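Local structure of chitin deacetylase (Bombyx mori, 5ZNT) at residues M127-E132 with N371-D376; R110-A115 with R146-R151; D244-F249 with P278-A283. The protein is a zinc-dependent deacetylase of carbohydrate esterase family 4 that hydrolyses the N-acetamido groups of N-acetyl-D-glucosamine residues in chitin, giving chitosan and acetate. All coordinates share one frame; numbering follows the deposited sequence.

Interaction 1 of 3, residues M127-E132 with N371-D376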
loop_
_atom_site.group_PDB
_atom_site.type_symbol
_atom_site.label_atom_id
_atom_site.label_comp_id
_atom_site.label_asym_id
_atom_site.label_seq_id
_atom_site.Cartn_x
_atom_site.Cartn_y
_atom_site.Cartn_z
ATOM N N MET A 127 -10.201 5.590 -10.753
ATOM C CA MET A 127 -9.082 6.309 -10.154
ATOM C C MET A 127 -7.786 5.995 -10.889
ATOM O O MET A 127 -6.942 6.884 -11.073
ATOM C CB MET A 127 -8.943 5.965 -8.665
ATOM C CG MET A 127 -7.793 6.696 -7.959
ATOM S SD MET A 127 -7.870 8.520 -8.169
ATOM C CE MET A 127 -6.352 9.057 -7.371
ATOM N N ARG A 128 -7.607 4.741 -11.325
ATOM C CA ARG A 128 -6.438 4.424 -12.153
ATOM C C ARG A 128 -6.412 5.264 -13.431
ATOM O O ARG A 128 -5.347 5.734 -13.861
ATOM C CB ARG A 128 -6.408 2.928 -12.494
ATOM C CG ARG A 128 -5.198 2.522 -13.397
ATOM C CD ARG A 128 -5.138 0.983 -13.618
ATOM N NE ARG A 128 -6.363 0.502 -14.239
ATOM C CZ ARG A 128 -6.692 -0.781 -14.334
ATOM N NH1 ARG A 128 -5.878 -1.708 -13.851
ATOM N NH2 ARG A 128 -7.832 -1.136 -14.912
ATOM N N VAL A 129 -7.570 5.460 -14.062
ATOM C CA VAL A 129 -7.617 6.292 -15.272
ATOM C C VAL A 129 -7.194 7.728 -14.959
ATOM O O VAL A 129 -6.415 8.341 -15.703
ATOM C CB VAL A 129 -9.032 6.247 -15.882
ATOM C CG1 VAL A 129 -9.274 7.440 -16.836
ATOM C CG2 VAL A 129 -9.278 4.906 -16.591
ATOM N N ILE A 130 -7.707 8.288 -13.862
ATOM C CA ILE A 130 -7.346 9.653 -13.479
ATOM C C ILE A 130 -5.842 9.784 -13.306
ATOM O O ILE A 130 -5.206 10.708 -13.842
ATOM C CB ILE A 130 -8.095 10.063 -12.195
ATOM C CG1 ILE A 130 -9.609 10.015 -12.428
ATOM C CG2 ILE A 130 -7.657 11.471 -11.736
ATOM C CD1 ILE A 130 -10.431 10.347 -11.164
ATOM N N ILE A 131 -5.244 8.861 -12.548
ATOM C CA ILE A 131 -3.805 8.931 -12.290
ATOM C C ILE A 131 -3.019 8.818 -13.584
ATOM O O ILE A 131 -2.108 9.620 -13.845
ATOM C CB ILE A 131 -3.371 7.828 -11.317
ATOM C CG1 ILE A 131 -3.987 8.065 -9.924
ATOM C CG2 ILE A 131 -1.842 7.782 -11.230
ATOM C CD1 ILE A 131 -3.807 6.850 -8.995
ATOM N N GLU A 132 -3.322 7.788 -14.385
ATOM C CA GLU A 132 -2.566 7.544 -15.613
ATOM C C GLU A 132 -2.634 8.751 -16.534
ATOM O O GLU A 132 -1.617 9.147 -17.133
ATOM C CB GLU A 132 -3.083 6.285 -16.315
ATOM C CG GLU A 132 -2.726 4.981 -15.552
ATOM C CD GLU A 132 -3.258 3.702 -16.231
ATOM O OE1 GLU A 132 -4.055 3.795 -17.174
ATOM O OE2 GLU A 132 -2.885 2.590 -15.814
ATOM N N ASN A 371 -18.361 9.324 -12.980
ATOM C CA ASN A 371 -18.937 9.118 -14.306
ATOM C C ASN A 371 -18.109 9.749 -15.423
ATOM O O ASN A 371 -18.452 9.584 -16.590
ATOM C CB ASN A 371 -20.358 9.668 -14.369
ATOM C CG ASN A 371 -21.329 8.872 -13.502
ATOM O OD1 ASN A 371 -21.090 7.700 -13.210
ATOM N ND2 ASN A 371 -22.420 9.501 -13.096
ATOM N N ASP A 372 -17.039 10.469 -15.100
ATOM C CA ASP A 372 -16.197 11.109 -16.111
ATOM C C ASP A 372 -14.775 11.199 -15.570
ATOM O O ASP A 372 -14.282 12.278 -15.218
ATOM C CB ASP A 372 -16.748 12.487 -16.476
ATOM C CG ASP A 372 -16.011 13.128 -17.624
ATOM O OD1 ASP A 372 -15.189 12.443 -18.279
ATOM O OD2 ASP A 372 -16.217 14.328 -17.845
ATOM N N PRO A 373 -14.074 10.069 -15.496
ATOM C CA PRO A 373 -12.730 10.101 -14.899
ATOM C C PRO A 373 -11.697 10.825 -15.755
ATOM O O PRO A 373 -10.662 11.243 -15.213
ATOM C CB PRO A 373 -12.386 8.606 -14.711
ATOM C CG PRO A 373 -13.280 7.867 -15.668
ATOM C CD PRO A 373 -14.552 8.697 -15.762
ATOM N N THR A 374 -11.925 10.991 -17.071
ATOM C CA THR A 374 -10.975 11.774 -17.865
ATOM C C THR A 374 -11.230 13.266 -17.761
ATOM O O THR A 374 -10.354 14.060 -18.153
ATOM C CB THR A 374 -11.011 11.383 -19.347
ATOM O OG1 THR A 374 -12.293 11.693 -19.889
ATOM C CG2 THR A 374 -10.745 9.895 -19.529
ATOM N N GLY A 375 -12.386 13.657 -17.227
ATOM C CA GLY A 375 -12.802 15.050 -17.201
ATOM C C GLY A 375 -13.098 15.638 -18.569
ATOM O O GLY A 375 -13.107 16.861 -18.712
ATOM N N ASP A 376 -13.326 14.802 -19.588
ATOM C CA ASP A 376 -13.488 15.327 -20.945
ATOM C C ASP A 376 -14.897 15.827 -21.225
ATOM O O ASP A 376 -15.102 16.509 -22.232
ATOM C CB ASP A 376 -13.133 14.266 -21.992
ATOM C CG ASP A 376 -11.625 14.024 -22.099
ATOM O OD1 ASP A 376 -10.840 14.912 -21.716
ATOM O OD2 ASP A 376 -11.223 12.938 -22.569
#

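Interaction 2 of 3, residues R110-A115 with R146-R151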
loop_
_atom_site.group_PDB
_atom_site.type_symbol
_atom_site.label_atom_id
_atom_site.label_comp_id
_atom_site.label_asym_id
_atom_site.label_seq_id
_atom_site.Cartn_x
_atom_site.Cartn_y
_atom_site.Cartn_z
ATOM N N ARG A 110 -21.009 1.142 4.598
ATOM C CA ARG A 110 -21.875 0.108 4.064
ATOM C C ARG A 110 -21.922 0.155 2.545
ATOM O O ARG A 110 -22.188 -0.872 1.905
ATOM C CB ARG A 110 -23.273 0.237 4.674
ATOM C CG ARG A 110 -23.241 0.643 6.152
ATOM C CD ARG A 110 -24.501 1.395 6.592
ATOM N NE ARG A 110 -24.851 2.486 5.686
ATOM C CZ ARG A 110 -26.049 3.058 5.623
ATOM N NH1 ARG A 110 -27.028 2.644 6.421
ATOM N NH2 ARG A 110 -26.268 4.045 4.764
ATOM N N PHE A 111 -21.657 1.324 1.946
ATOM C CA PHE A 111 -21.530 1.367 0.490
ATOM C C PHE A 111 -20.456 0.396 0.015
ATOM O O PHE A 111 -20.699 -0.425 -0.873
ATOM C CB PHE A 111 -21.215 2.783 0.002
ATOM C CG PHE A 111 -20.591 2.811 -1.375
ATOM C CD1 PHE A 111 -21.388 2.700 -2.509
ATOM C CD2 PHE A 111 -19.208 2.911 -1.532
ATOM C CE1 PHE A 111 -20.824 2.694 -3.774
ATOM C CE2 PHE A 111 -18.636 2.906 -2.787
ATOM C CZ PHE A 111 -19.440 2.805 -3.919
ATOM N N TRP A 112 -19.265 0.455 0.623
ATOM C CA TRP A 112 -18.161 -0.399 0.180
ATOM C C TRP A 112 -18.466 -1.880 0.411
ATOM O O TRP A 112 -18.216 -2.724 -0.461
ATOM C CB TRP A 112 -16.874 0.004 0.901
ATOM C CG TRP A 112 -16.452 1.403 0.557
ATOM C CD1 TRP A 112 -16.580 2.516 1.331
ATOM C CD2 TRP A 112 -15.869 1.833 -0.676
ATOM N NE1 TRP A 112 -16.103 3.616 0.663
ATOM C CE2 TRP A 112 -15.661 3.225 -0.576
ATOM C CE3 TRP A 112 -15.508 1.175 -1.853
ATOM C CZ2 TRP A 112 -15.093 3.978 -1.612
ATOM C CZ3 TRP A 112 -14.927 1.921 -2.884
ATOM C CH2 TRP A 112 -14.743 3.304 -2.762
ATOM N N SER A 113 -18.982 -2.218 1.590
ATOM C CA SER A 113 -19.149 -3.628 1.919
ATOM C C SER A 113 -20.255 -4.282 1.096
ATOM O O SER A 113 -20.287 -5.514 0.999
ATOM C CB SER A 113 -19.411 -3.784 3.422
ATOM O OG SER A 113 -18.252 -3.438 4.183
ATOM N N ASN A 114 -21.123 -3.482 0.468
ATOM C CA ASN A 114 -22.244 -3.956 -0.336
ATOM C C ASN A 114 -22.186 -3.469 -1.794
ATOM O O ASN A 114 -23.182 -3.573 -2.516
ATOM C CB ASN A 114 -23.556 -3.506 0.316
ATOM C CG ASN A 114 -24.725 -4.411 -0.017
ATOM O OD1 ASN A 114 -24.544 -5.599 -0.295
ATOM N ND2 ASN A 114 -25.937 -3.856 0.020
ATOM N N ALA A 115 -21.045 -2.953 -2.255
ATOM C CA ALA A 115 -20.972 -2.387 -3.597
ATOM C C ALA A 115 -20.926 -3.472 -4.664
ATOM O O ALA A 115 -20.310 -4.525 -4.484
ATOM C CB ALA A 115 -19.746 -1.478 -3.734
ATOM N N ARG A 146 -6.302 -0.263 -2.416
ATOM C CA ARG A 146 -6.683 -0.324 -1.008
ATOM C C ARG A 146 -8.003 0.412 -0.847
ATOM O O ARG A 146 -8.113 1.580 -1.240
ATOM C CB ARG A 146 -5.621 0.294 -0.097
ATOM C CG ARG A 146 -6.033 0.347 1.389
ATOM C CD ARG A 146 -4.826 0.746 2.262
ATOM N NE ARG A 146 -3.835 -0.329 2.405
ATOM C CZ ARG A 146 -2.612 -0.172 2.911
ATOM N NH1 ARG A 146 -2.202 1.028 3.325
ATOM N NH2 ARG A 146 -1.801 -1.225 3.013
ATOM N N ALA A 147 -8.993 -0.260 -0.255
ATOM C CA ALA A 147 -10.329 0.326 -0.107
ATOM C C ALA A 147 -10.372 1.324 1.046
ATOM O O ALA A 147 -9.736 1.105 2.083
ATOM C CB ALA A 147 -11.386 -0.762 0.123
ATOM N N PRO A 148 -11.103 2.434 0.873
ATOM C CA PRO A 148 -11.364 3.346 1.986
ATOM C C PRO A 148 -11.907 2.613 3.207
ATOM O O PRO A 148 -12.689 1.657 3.092
ATOM C CB PRO A 148 -12.405 4.317 1.409
ATOM C CG PRO A 148 -12.062 4.367 -0.061
ATOM C CD PRO A 148 -11.671 2.924 -0.397
ATOM N N TYR A 149 -11.454 3.065 4.375
ATOM C CA TYR A 149 -11.795 2.525 5.695
ATOM C C TYR A 149 -11.528 1.015 5.794
ATOM O O TYR A 149 -12.087 0.337 6.666
ATOM C CB TYR A 149 -13.252 2.907 6.065
ATOM C CG TYR A 149 -13.484 4.383 5.771
ATOM C CD1 TYR A 149 -13.057 5.371 6.660
ATOM C CD2 TYR A 149 -14.029 4.791 4.554
ATOM C CE1 TYR A 149 -13.221 6.733 6.362
ATOM C CE2 TYR A 149 -14.178 6.153 4.238
ATOM C CZ TYR A 149 -13.770 7.102 5.146
ATOM O OH TYR A 149 -13.926 8.432 4.841
ATOM N N LEU A 150 -10.654 0.492 4.919
ATOM C CA LEU A 150 -10.313 -0.929 4.848
ATOM C C LEU A 150 -11.571 -1.798 4.771
ATOM O O LEU A 150 -11.653 -2.872 5.377
ATOM C CB LEU A 150 -9.427 -1.344 6.032
ATOM C CG LEU A 150 -8.124 -0.530 6.208
ATOM C CD1 LEU A 150 -7.286 -1.075 7.368
ATOM C CD2 LEU A 150 -7.291 -0.604 4.929
ATOM N N ARG A 151 -12.565 -1.338 4.003
ATOM C CA ARG A 151 -13.793 -2.108 3.817
ATOM C C ARG A 151 -13.603 -3.062 2.648
ATOM O O ARG A 151 -13.594 -2.642 1.484
ATOM C CB ARG A 151 -14.989 -1.192 3.576
ATOM C CG ARG A 151 -15.276 -0.187 4.676
ATOM C CD ARG A 151 -15.340 -0.837 6.053
ATOM N NE ARG A 151 -16.403 -1.837 6.152
ATOM C CZ ARG A 151 -16.609 -2.582 7.234
ATOM N NH1 ARG A 151 -15.820 -2.438 8.295
ATOM N NH2 ARG A 151 -17.587 -3.483 7.253
#

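Interaction 3 of 3, residues D244-F249 with P278-A283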
loop_
_atom_site.group_PDB
_atom_site.type_symbol
_atom_site.label_atom_id
_atom_site.label_comp_id
_atom_site.label_asym_id
_atom_site.label_seq_id
_atom_site.Cartn_x
_atom_site.Cartn_y
_atom_site.Cartn_z
ATOM N N ASP A 244 8.691 8.115 22.377
ATOM C CA ASP A 244 9.363 6.941 22.933
ATOM C C ASP A 244 8.513 5.690 22.790
ATOM O O ASP A 244 9.031 4.613 22.462
ATOM C CB ASP A 244 9.707 7.160 24.407
ATOM C CG ASP A 244 10.829 6.249 24.871
ATOM O OD1 ASP A 244 11.963 6.432 24.366
ATOM O OD2 ASP A 244 10.579 5.340 25.710
ATOM N N GLN A 245 7.210 5.802 23.070
ATOM C CA GLN A 245 6.324 4.652 22.905
ATOM C C GLN A 245 6.314 4.178 21.457
ATOM O O GLN A 245 6.359 2.971 21.193
ATOM C CB GLN A 245 4.903 4.995 23.355
ATOM C CG GLN A 245 4.742 5.225 24.850
ATOM C CD GLN A 245 3.376 5.813 25.219
ATOM O OE1 GLN A 245 2.637 6.293 24.357
ATOM N NE2 GLN A 245 3.050 5.790 26.516
ATOM N N PHE A 246 6.238 5.123 20.514
ATOM C CA PHE A 246 6.243 4.793 19.090
ATOM C C PHE A 246 7.548 4.111 18.693
ATOM O O PHE A 246 7.536 3.108 17.966
ATOM C CB PHE A 246 6.036 6.070 18.269
ATOM C CG PHE A 246 5.822 5.827 16.783
ATOM C CD1 PHE A 246 5.231 4.655 16.328
ATOM C CD2 PHE A 246 6.208 6.773 15.856
ATOM C CE1 PHE A 246 5.032 4.439 14.974
ATOM C CE2 PHE A 246 6.015 6.553 14.480
ATOM C CZ PHE A 246 5.433 5.384 14.056
ATOM N N TYR A 247 8.678 4.634 19.177
ATOM C CA TYR A 247 9.971 4.013 18.896
ATOM C C TYR A 247 10.001 2.564 19.390
ATOM O O TYR A 247 10.333 1.646 18.632
ATOM C CB TYR A 247 11.092 4.862 19.509
ATOM C CG TYR A 247 12.448 4.186 19.428
ATOM C CD1 TYR A 247 13.189 4.192 18.245
ATOM C CD2 TYR A 247 12.967 3.504 20.529
ATOM C CE1 TYR A 247 14.425 3.546 18.172
ATOM C CE2 TYR A 247 14.197 2.855 20.466
ATOM C CZ TYR A 247 14.914 2.881 19.295
ATOM O OH TYR A 247 16.112 2.223 19.261
ATOM N N ASN A 248 9.593 2.323 20.639
ATOM C CA ASN A 248 9.591 0.949 21.146
ATOM C C ASN A 248 8.586 0.082 20.395
ATOM O O ASN A 248 8.841 -1.097 20.134
ATOM C CB ASN A 248 9.300 0.947 22.650
ATOM C CG ASN A 248 10.368 1.693 23.447
ATOM O OD1 ASN A 248 11.543 1.661 23.097
ATOM N ND2 ASN A 248 9.960 2.376 24.498
ATOM N N PHE A 249 7.444 0.662 20.024
ATOM C CA PHE A 249 6.452 -0.056 19.228
ATOM C C PHE A 249 7.040 -0.508 17.889
ATOM O O PHE A 249 6.847 -1.658 17.464
ATOM C CB PHE A 249 5.244 0.869 19.056
ATOM C CG PHE A 249 4.243 0.423 18.039
ATOM C CD1 PHE A 249 3.193 -0.402 18.397
ATOM C CD2 PHE A 249 4.322 0.879 16.734
ATOM C CE1 PHE A 249 2.243 -0.777 17.475
ATOM C CE2 PHE A 249 3.370 0.501 15.790
ATOM C CZ PHE A 249 2.335 -0.325 16.167
ATOM N N PRO A 278 4.880 16.079 15.665
ATOM C CA PRO A 278 6.340 16.092 15.435
ATOM C C PRO A 278 7.156 15.030 16.183
ATOM O O PRO A 278 8.137 14.523 15.612
ATOM C CB PRO A 278 6.739 17.508 15.869
ATOM C CG PRO A 278 5.547 18.335 15.543
ATOM C CD PRO A 278 4.334 17.446 15.778
ATOM N N GLU A 279 6.804 14.663 17.423
ATOM C CA GLU A 279 7.579 13.627 18.109
ATOM C C GLU A 279 7.413 12.264 17.443
ATOM O O GLU A 279 8.301 11.408 17.547
ATOM C CB GLU A 279 7.194 13.549 19.590
ATOM C CG GLU A 279 5.733 13.203 19.771
ATOM C CD GLU A 279 4.697 14.315 19.535
ATOM O OE1 GLU A 279 3.458 14.056 19.810
ATOM O OE2 GLU A 279 5.015 15.485 19.107
ATOM N N PHE A 280 6.281 12.026 16.787
ATOM C CA PHE A 280 6.133 10.764 16.073
ATOM C C PHE A 280 7.018 10.749 14.835
ATOM O O PHE A 280 7.714 9.759 14.574
ATOM C CB PHE A 280 4.667 10.505 15.691
ATOM C CG PHE A 280 3.734 10.320 16.882
ATOM C CD1 PHE A 280 4.231 10.063 18.153
ATOM C CD2 PHE A 280 2.358 10.388 16.717
ATOM C CE1 PHE A 280 3.365 9.891 19.243
ATOM C CE2 PHE A 280 1.492 10.212 17.789
ATOM C CZ PHE A 280 1.994 9.960 19.054
ATOM N N LEU A 281 7.010 11.837 14.068
ATOM C CA LEU A 281 7.902 11.916 12.923
ATOM C C LEU A 281 9.356 11.782 13.361
ATOM O O LEU A 281 10.125 11.039 12.747
ATOM C CB LEU A 281 7.700 13.228 12.168
ATOM C CG LEU A 281 8.611 13.420 10.951
ATOM C CD1 LEU A 281 8.333 12.302 9.922
ATOM C CD2 LEU A 281 8.420 14.785 10.331
ATOM N N GLU A 282 9.743 12.483 14.435
ATOM C CA GLU A 282 11.126 12.413 14.899
ATOM C C GLU A 282 11.500 10.993 15.307
ATOM O O GLU A 282 12.571 10.498 14.943
ATOM C CB GLU A 282 11.343 13.383 16.062
ATOM C CG GLU A 282 12.699 13.198 16.743
ATOM C CD GLU A 282 12.940 14.189 17.868
ATOM O OE1 GLU A 282 12.778 15.406 17.640
ATOM O OE2 GLU A 282 13.278 13.746 18.982
ATOM N N ALA A 283 10.621 10.315 16.044
ATOM C CA ALA A 283 10.888 8.938 16.443
ATOM C C ALA A 283 10.942 8.011 15.234
ATOM O O ALA A 283 11.766 7.089 15.184
ATOM C CB ALA A 283 9.827 8.468 17.443
#

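Interaction 1 of 3, residues M127-E132 with N371-D376
Pro373 sits against Val129 and Ile130 where a type I beta turn, Asp372 to Gly375, packs on helix 117-134 of the polysaccharide deacetylase domain. The proline CB is shared between the two neighbours, 3.9 Å from Val129 CG1 and 3.9 Å from Ile130 CG1. Val129 reaches over with the branch that lies anti to its backbone N (chi1 161°), and the same CG1 touches Thr374 CG2. Ile130 crosses the proline ring at about a right angle, and its CG1 comes to 3.2 Å from the backbone O of Pro373, a close apolar-to-carbonyl approach. Across the two segments the contact is one of van der Waals packing.

The bond from Gly375 N to Asp372 O closes the turn, and Gly375, its last residue, has a positive phi (67°), which a residue without a side chain adopts easily. Beyond it, Lys133 bridges helix to tail: its NZ meets Asp376 OD1 in a salt bridge and also bonds Thr374 O. On the helix side, Ile130 also touches His80, Tyr85 and Ile103, so it belongs to the interior as well. Thr374 makes an ST turn, its OG1 accepting from Asp376 N at 3.3 Å.

Interaction 2 of 3, residues R110-A115 with R146-R151
The Trp112 indole is sandwiched: Pro148 lies over one face and Phe111 CE2 over the opposite one, 3.5 Å above the plane. The contact joins helix 109-113 to the loop after strand 144-145 in the deacetylase domain, beside the zinc site. It is a proline CH-pi contact, with Pro148 CD 3.9 Å from the centroid of the six-membered ring of Trp112 and 15° off its normal. Beside it, Pro148 CG comes to 3.4 Å from Trp112 CZ2, close packing for two carbons. At the indole's polar end, NE1 bonds Asn106 O. The Arg151 guanidinium takes Ser113 OG at its edge, near its plane. At the nearest atoms, the Pro148 side chain comes within about 4 Å of those of the zinc ligands His101 and His105, and Arg146 O bonds His101 ND1.

Bends at chi2 (-51°) and chi3 (-61°) fold the Arg151 chain back, bringing its head to Ser113, while Arg151 CB rests on Trp112 CB. Were Arg151 replaced by an alanine, Ser113 OG would probably lose both its guanidinium donors and Asn197 O the NH2 it accepts from. The grip is side-on, NE and NH2 each 3.1 Å from the single Ser113 OG.

Interaction 3 of 3, residues D244-F249 with P278-A283
Apolar packing carries most of this contact, in which Phe246 and Tyr247 of helix 243-258 meet Phe280 and Ala283 of helix 278-294. Phe246 reaches across with its CD2 edge: that atom stands 4.0 Å from Phe280 CB and 4.3 Å from Ala283 CB. The small methyl of Ala283 also meets Tyr247, CB to CB at 4.3 Å, and it is here that the two backbones come nearest, the CA atoms of Tyr247 and Ala283 lying 5.6 Å apart. A residue without a long side chain thus permits the close approach, while the two phenylalanines occupy the neighbouring part of the interface.

Aromatic contacts form a second group. The rings of Phe246 and Phe280 are inclined at 66°, with centroids 5.9 Å apart, an oblique pair that is neither stacked nor T-shaped. Both rings also meet Trp273, which stacks with Phe280 and makes an edge-to-face contact with Phe246. The tryptophan therefore ties together the two rings that face one another obliquely. With CG anti to the backbone N (chi1 -172°), the Phe246 ring is carried to the backbone of the other helix.

Polar contacts are fewer. The Phe280 carbonyl O lies in the plane of the Phe246 ring at its edge, 3.6 Å from CD2, an arrangement that is likely to be mildly favourable, the ring hydrogens being weakly positive. Tyr247 sends its hydroxyl further along the partner helix, where OH hydrogen-bonds Glu290 OE1.

The axes of the two short segments approach to 8.7 Å and run in broadly the same direction, crossing at -35°. Such side-by-side helices, joined through strand 265-270 of the parallel sheet and the short helix 271-276, are typical of the outer helical layer of the distorted beta/alpha barrel of CE4 deacetylases.

The three contacts illustrate how chemistry follows place in a single fold. Interactions 2 and 3 are largely buried, whereas interaction 1 is only partly so, joining the C-terminal tail to the catalytic domain by apolar packing. Interactions 1 and 2 share a neighbourhood: helix 109-113 is followed in the chain by helix 117-134, the nearest atoms of the two interactions are about 8 Å apart, and their segments interleave along the chain. Interaction 2 combines a proline-indole contact beside the zinc ligands with directed hydrogen bonds from an arginine to a serine. Interaction 3, on the opposite side of the chain's centre from interaction 1, pairs helix with helix through aromatic and aliphatic groups, away from the metal and glycan sites.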